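Side-chain contacts in glucose-6-phosphate isomerase (Plasmodium falciparum, PDB 3QKI), which probably interconverts glucose 6-phosphate and fructose 6-phosphate, an early step of glycolysis, as a member of the GPI family: residues K42-Y47 against A478-K483; R233-L238 against K265-L270. All coordinates share one frame; numbering follows the deposited sequence.

Contact 1. Residues K42-Y47 against A478-K483; sequences KDLKDY and ALAIGK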
loop_
_atom_site.group_PDB
_atom_site.type_symbol
_atom_site.label_atom_id
_atom_site.label_comp_id
_atom_site.label_asym_id
_atom_site.label_seq_id
_atom_site.Cartn_x
_atom_site.Cartn_y
_atom_site.Cartn_z
ATOM N N LYS A 42 5.741 -31.929 -7.999
ATOM C CA LYS A 42 4.308 -32.219 -7.985
ATOM C C LYS A 42 3.466 -31.012 -8.344
ATOM O O LYS A 42 3.806 -29.876 -7.984
ATOM C CB LYS A 42 3.899 -32.826 -6.640
ATOM C CG LYS A 42 4.598 -34.174 -6.364
ATOM C CD LYS A 42 4.075 -34.933 -5.143
ATOM C CE LYS A 42 2.690 -35.540 -5.309
ATOM N NZ LYS A 42 2.598 -36.493 -6.451
ATOM N N ASP A 43 2.368 -31.251 -9.086
ATOM C CA ASP A 43 1.497 -30.172 -9.535
ATOM C C ASP A 43 0.276 -29.998 -8.670
ATOM O O ASP A 43 -0.398 -30.992 -8.350
ATOM C CB ASP A 43 1.079 -30.364 -11.009
ATOM C CG ASP A 43 2.216 -30.272 -12.008
ATOM O OD1 ASP A 43 3.188 -29.508 -11.745
ATOM O OD2 ASP A 43 2.132 -30.940 -13.068
ATOM N N LEU A 44 -0.050 -28.714 -8.343
ATOM C CA LEU A 44 -1.248 -28.383 -7.575
ATOM C C LEU A 44 -2.502 -28.870 -8.273
ATOM O O LEU A 44 -3.409 -29.354 -7.591
ATOM C CB LEU A 44 -1.349 -26.868 -7.286
ATOM C CG LEU A 44 -0.383 -26.295 -6.242
ATOM C CD1 LEU A 44 -0.578 -24.797 -6.077
ATOM C CD2 LEU A 44 -0.549 -26.999 -4.896
ATOM N N LYS A 45 -2.549 -28.791 -9.637
ATOM C CA LYS A 45 -3.705 -29.280 -10.405
ATOM C C LYS A 45 -4.042 -30.743 -10.098
ATOM O O LYS A 45 -5.217 -31.095 -10.018
ATOM C CB LYS A 45 -3.575 -29.022 -11.923
ATOM C CG LYS A 45 -2.424 -29.730 -12.629
ATOM C CD LYS A 45 -2.324 -29.276 -14.087
ATOM C CE LYS A 45 -0.928 -29.466 -14.613
ATOM N NZ LYS A 45 -0.754 -28.787 -15.912
ATOM N N ASP A 46 -3.017 -31.580 -9.875
ATOM C CA ASP A 46 -3.222 -32.989 -9.537
ATOM C C ASP A 46 -3.718 -33.137 -8.124
ATOM O O ASP A 46 -4.715 -33.822 -7.916
ATOM C CB ASP A 46 -1.979 -33.830 -9.826
ATOM C CG ASP A 46 -1.685 -33.903 -11.305
ATOM O OD1 ASP A 46 -2.627 -34.228 -12.093
ATOM O OD2 ASP A 46 -0.546 -33.612 -11.690
ATOM N N TYR A 47 -3.118 -32.385 -7.168
ATOM C CA TYR A 47 -3.548 -32.387 -5.766
ATOM C C TYR A 47 -5.017 -31.965 -5.630
ATOM O O TYR A 47 -5.753 -32.556 -4.838
ATOM C CB TYR A 47 -2.665 -31.442 -4.925
ATOM C CG TYR A 47 -1.371 -32.028 -4.398
ATOM C CD1 TYR A 47 -1.327 -33.316 -3.873
ATOM C CD2 TYR A 47 -0.224 -31.248 -4.294
ATOM C CE1 TYR A 47 -0.151 -33.839 -3.334
ATOM C CE2 TYR A 47 0.947 -31.750 -3.741
ATOM C CZ TYR A 47 0.988 -33.053 -3.278
ATOM O OH TYR A 47 2.154 -33.568 -2.760
ATOM N N ALA A 478 -6.581 -20.156 -11.025
ATOM C CA ALA A 478 -5.677 -19.793 -12.123
ATOM C C ALA A 478 -4.198 -19.869 -11.644
ATOM O O ALA A 478 -3.333 -20.385 -12.360
ATOM C CB ALA A 478 -6.001 -18.388 -12.653
ATOM N N LEU A 479 -3.926 -19.383 -10.431
ATOM C CA LEU A 479 -2.580 -19.419 -9.853
ATOM C C LEU A 479 -2.121 -20.860 -9.638
ATOM O O LEU A 479 -0.996 -21.198 -9.988
ATOM C CB LEU A 479 -2.517 -18.609 -8.546
ATOM C CG LEU A 479 -2.490 -17.064 -8.728
ATOM C CD1 LEU A 479 -2.695 -16.356 -7.389
ATOM C CD2 LEU A 479 -1.200 -16.607 -9.389
ATOM N N ALA A 480 -3.011 -21.711 -9.122
ATOM C CA ALA A 480 -2.704 -23.114 -8.843
ATOM C C ALA A 480 -2.497 -23.936 -10.125
ATOM O O ALA A 480 -1.456 -24.566 -10.261
ATOM C CB ALA A 480 -3.798 -23.732 -7.976
ATOM N N ILE A 481 -3.455 -23.885 -11.070
ATOM C CA ILE A 481 -3.477 -24.712 -12.291
ATOM C C ILE A 481 -2.691 -24.225 -13.505
ATOM O O ILE A 481 -2.179 -25.039 -14.272
ATOM C CB ILE A 481 -4.937 -25.196 -12.631
ATOM C CG1 ILE A 481 -5.764 -24.085 -13.317
ATOM C CG2 ILE A 481 -5.657 -25.757 -11.365
ATOM C CD1 ILE A 481 -7.049 -24.533 -14.035
ATOM N N GLY A 482 -2.626 -22.913 -13.703
ATOM C CA GLY A 482 -1.934 -22.355 -14.850
ATOM C C GLY A 482 -2.568 -22.779 -16.168
ATOM O O GLY A 482 -3.750 -23.134 -16.217
ATOM N N LYS A 483 -1.800 -22.712 -17.241
ATOM C CA LYS A 483 -2.236 -23.059 -18.585
ATOM C C LYS A 483 -0.986 -23.446 -19.376
ATOM O O LYS A 483 -0.126 -22.606 -19.632
ATOM C CB LYS A 483 -2.960 -21.875 -19.225
ATOM C CG LYS A 483 -3.410 -22.161 -20.660
ATOM C CD LYS A 483 -4.164 -20.998 -21.246
ATOM C CE LYS A 483 -5.616 -21.335 -21.364
ATOM N NZ LYS A 483 -5.878 -22.263 -22.493
HETATM O O HOH W 1 -0.524 -27.145 -11.059
HETATM O O HOH W 2 -0.031 -26.252 -15.395
#

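Contact 2. Residues R233-L238 against K265-L270; sequences RAIQNL and KKWLSL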
loop_
_atom_site.group_PDB
_atom_site.type_symbol
_atom_site.label_atom_id
_atom_site.label_comp_id
_atom_site.label_asym_id
_atom_site.label_seq_id
_atom_site.Cartn_x
_atom_site.Cartn_y
_atom_site.Cartn_z
ATOM N N ARG A 233 -4.215 17.827 5.928
ATOM C CA ARG A 233 -5.239 16.815 5.648
ATOM C C ARG A 233 -6.121 16.584 6.871
ATOM O O ARG A 233 -7.344 16.500 6.747
ATOM C CB ARG A 233 -4.589 15.486 5.216
ATOM C CG ARG A 233 -3.998 15.582 3.817
ATOM C CD ARG A 233 -3.159 14.399 3.429
ATOM N NE ARG A 233 -2.753 14.557 2.026
ATOM C CZ ARG A 233 -3.402 14.032 1.007
ATOM N NH1 ARG A 233 -4.400 13.186 1.215
ATOM N NH2 ARG A 233 -3.040 14.319 -0.236
ATOM N N ALA A 234 -5.511 16.534 8.058
ATOM C CA ALA A 234 -6.283 16.312 9.290
ATOM C C ALA A 234 -7.315 17.440 9.566
ATOM O O ALA A 234 -8.451 17.140 9.885
ATOM C CB ALA A 234 -5.340 16.145 10.480
ATOM N N ILE A 235 -6.928 18.719 9.399
ATOM C CA ILE A 235 -7.790 19.884 9.728
ATOM C C ILE A 235 -8.745 20.383 8.647
ATOM O O ILE A 235 -9.635 21.176 8.954
ATOM C CB ILE A 235 -6.950 21.039 10.265
ATOM C CG1 ILE A 235 -5.973 21.588 9.175
ATOM C CG2 ILE A 235 -6.248 20.602 11.536
ATOM C CD1 ILE A 235 -5.631 22.940 9.277
ATOM N N GLN A 236 -8.541 19.931 7.392
ATOM C CA GLN A 236 -9.347 20.205 6.192
ATOM C C GLN A 236 -10.861 20.301 6.491
ATOM O O GLN A 236 -11.428 19.257 6.826
ATOM C CB GLN A 236 -9.111 19.016 5.225
ATOM C CG GLN A 236 -10.011 18.965 3.991
ATOM C CD GLN A 236 -9.296 19.531 2.811
ATOM O OE1 GLN A 236 -8.791 20.652 2.850
ATOM N NE2 GLN A 236 -9.160 18.728 1.766
ATOM N N ASN A 237 -11.507 21.476 6.324
ATOM C CA ASN A 237 -12.963 21.672 6.507
ATOM C C ASN A 237 -13.509 21.316 7.900
ATOM O O ASN A 237 -14.706 21.052 8.048
ATOM C CB ASN A 237 -13.779 20.951 5.415
ATOM C CG ASN A 237 -13.555 21.492 4.039
ATOM O OD1 ASN A 237 -13.082 20.772 3.161
ATOM N ND2 ASN A 237 -13.913 22.761 3.829
ATOM N N LEU A 238 -12.635 21.304 8.913
ATOM C CA LEU A 238 -13.075 20.954 10.267
ATOM C C LEU A 238 -13.206 22.217 11.075
ATOM O O LEU A 238 -12.367 23.115 10.948
ATOM C CB LEU A 238 -12.095 19.968 10.971
ATOM C CG LEU A 238 -11.994 18.519 10.446
ATOM C CD1 LEU A 238 -11.395 17.594 11.486
ATOM C CD2 LEU A 238 -13.328 17.956 10.030
ATOM N N LYS A 265 -2.981 21.439 18.973
ATOM C CA LYS A 265 -3.379 22.242 20.131
ATOM C C LYS A 265 -3.353 23.739 19.721
ATOM O O LYS A 265 -4.260 24.471 20.095
ATOM C CB LYS A 265 -2.458 21.989 21.328
ATOM C CG LYS A 265 -2.891 22.714 22.598
ATOM C CD LYS A 265 -1.867 22.468 23.692
ATOM C CE LYS A 265 -2.329 22.985 25.017
ATOM N NZ LYS A 265 -1.209 22.981 25.998
ATOM N N LYS A 266 -2.342 24.165 18.920
ATOM C CA LYS A 266 -2.255 25.523 18.385
ATOM C C LYS A 266 -3.471 25.789 17.473
ATOM O O LYS A 266 -4.080 26.847 17.592
ATOM C CB LYS A 266 -0.951 25.735 17.590
ATOM C CG LYS A 266 0.293 25.857 18.459
ATOM C CD LYS A 266 0.596 27.280 18.838
ATOM C CE LYS A 266 1.627 27.357 19.949
ATOM N NZ LYS A 266 3.003 27.058 19.466
ATOM N N TRP A 267 -3.849 24.815 16.607
ATOM C CA TRP A 267 -5.017 24.929 15.723
ATOM C C TRP A 267 -6.310 25.048 16.566
ATOM O O TRP A 267 -7.135 25.927 16.282
ATOM C CB TRP A 267 -5.089 23.738 14.755
ATOM C CG TRP A 267 -6.362 23.650 13.952
ATOM C CD1 TRP A 267 -6.704 24.406 12.862
ATOM C CD2 TRP A 267 -7.457 22.755 14.180
ATOM N NE1 TRP A 267 -7.948 24.047 12.407
ATOM C CE2 TRP A 267 -8.425 23.014 13.179
ATOM C CE3 TRP A 267 -7.733 21.777 15.157
ATOM C CZ2 TRP A 267 -9.611 22.281 13.077
ATOM C CZ3 TRP A 267 -8.917 21.050 15.058
ATOM C CH2 TRP A 267 -9.845 21.312 14.034
ATOM N N LEU A 268 -6.471 24.183 17.607
ATOM C CA LEU A 268 -7.644 24.270 18.498
ATOM C C LEU A 268 -7.715 25.670 19.156
ATOM O O LEU A 268 -8.800 26.249 19.232
ATOM C CB LEU A 268 -7.613 23.211 19.630
ATOM C CG LEU A 268 -7.947 21.754 19.306
ATOM C CD1 LEU A 268 -7.815 20.907 20.588
ATOM C CD2 LEU A 268 -9.366 21.603 18.722
ATOM N N SER A 269 -6.557 26.202 19.605
ATOM C CA SER A 269 -6.431 27.486 20.310
ATOM C C SER A 269 -6.677 28.728 19.455
ATOM O O SER A 269 -6.725 29.831 19.985
ATOM C CB SER A 269 -5.092 27.587 21.030
ATOM O OG SER A 269 -4.999 26.543 21.983
ATOM N N LEU A 270 -6.843 28.561 18.150
ATOM C CA LEU A 270 -7.198 29.664 17.265
ATOM C C LEU A 270 -8.641 30.093 17.596
ATOM O O LEU A 270 -8.980 31.262 17.439
ATOM C CB LEU A 270 -7.094 29.244 15.781
ATOM C CG LEU A 270 -5.678 28.927 15.266
ATOM C CD1 LEU A 270 -5.731 28.352 13.887
ATOM C CD2 LEU A 270 -4.776 30.152 15.255
HETATM O O HOH W 3 -10.115 24.013 9.709
#

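Contact 1. Residues K42-Y47 against A478-K483
Leu44 and Lys45, in the first turn of short helix 44-47, meet Ala480 and Ile481 in the last turn of helix 464-481, a join in which water does the polar work and aliphatic carbons do the rest. Just ahead, Asn510 ties the two segments: its ND2 donates to Asp43 OD1, its OD1 accepts from the backbone N of Leu44, and its backbone bonds to that of Ala480. Leu44 then lays its CB and CD1 against Ala480, with CD1 3.9 Å from Ala480 CB. Its CB also sits 3.8 Å from Ala480 O. That carbonyl is engaged by a water, which donates to Ala480 O (2.9 Å) and accepts from Lys45 N (3.0 Å). Lys45 touches with its root, CB being 3.9 Å from Ile481 CG2. Its chi1 of 63° places CG between the backbone N and carbonyl carbon, and the chain runs on extended to a second water, 2.7 Å from NZ, which donates to Ile481 O. The final carbonyls of the helix are thus bridged to a neighbouring amide and ammonium. Gly482, with positive phi, ends that helix, and Leu560 of the second subunit packs on Ile481. Two waters and a few aliphatic contacts thus join helix 44-47 to the C-terminal end of helix 464-481, part of the beta-alpha-beta crossover between parallel strands 443-448 and 513-518.

Contact 2. Residues R233-L238 against K265-L270
Ile235 sets its CG2 methyl over the face of the Trp267 indole, a clear example of a CH-pi contact. Its CG2 stands 3.6 Å from the centroid of the five-membered ring, only 13° off the ring normal, so the methyl is almost directly above. CB and CD1 extend the cover toward the nitrogen side, CB lying 3.8 Å from Trp267 NE1, the two side chains running antiparallel past each other. Leu238 addresses the benzo half: its CB is 4.0 Å from Trp267 CZ2, and its carbonyl oxygen comes in at the ring's edge, in plane, 3.6 Å from the same CZ2. With CG anti to the backbone N (chi1 171°) the indole is carried toward the turn, and chi2 of 77° turns its face to Ile235.

One shell out, a type II turn from Ile235 to Leu238 sets the spacing of these two residues, closed by a bond from Leu238 N to Ile235 O of 3.0 Å. A water donates to both Ile235 O and Leu238 O and also accepts from Trp267 NE1, a weak link from the turn to the ring edge. On the Trp267 side, Ser269 OG and Ser269 N grip Lys265 O from opposite faces of its plane. Phe208 of the second subunit packs on Ile235, and both Leu238 and Trp267 rest on Ile170 of strand 168-172. Two helices thus close over one face of a parallel sheet, as in the alpha/beta sandwich of a SIS domain, with helix 228-235 forming the crossover between strands 219-223 and 243-248.

Contact 1 and contact 2 lie on opposite sides of the chain's centre, their own centres 55 Å apart and their nearest atoms about 31 Å apart. Along the sequence contact 2 is nested within the loop closed by contact 1, yet they lie in different alpha/beta parts of the chain, contact 1 beside a crossover of the mixed sheet and contact 2 on the parallel sheet. Both lie away from the fructose 6-phosphate site, although helix 255-268 of contact 2 begins next to the sugar-phosphate-binding residues Ser249, Lys250, Thr251 and Thr254. Both also touch the second subunit; Leu560 of that subunit, which meets contact 1, shares a helix with Lys558, another fructose 6-phosphate-binding residue.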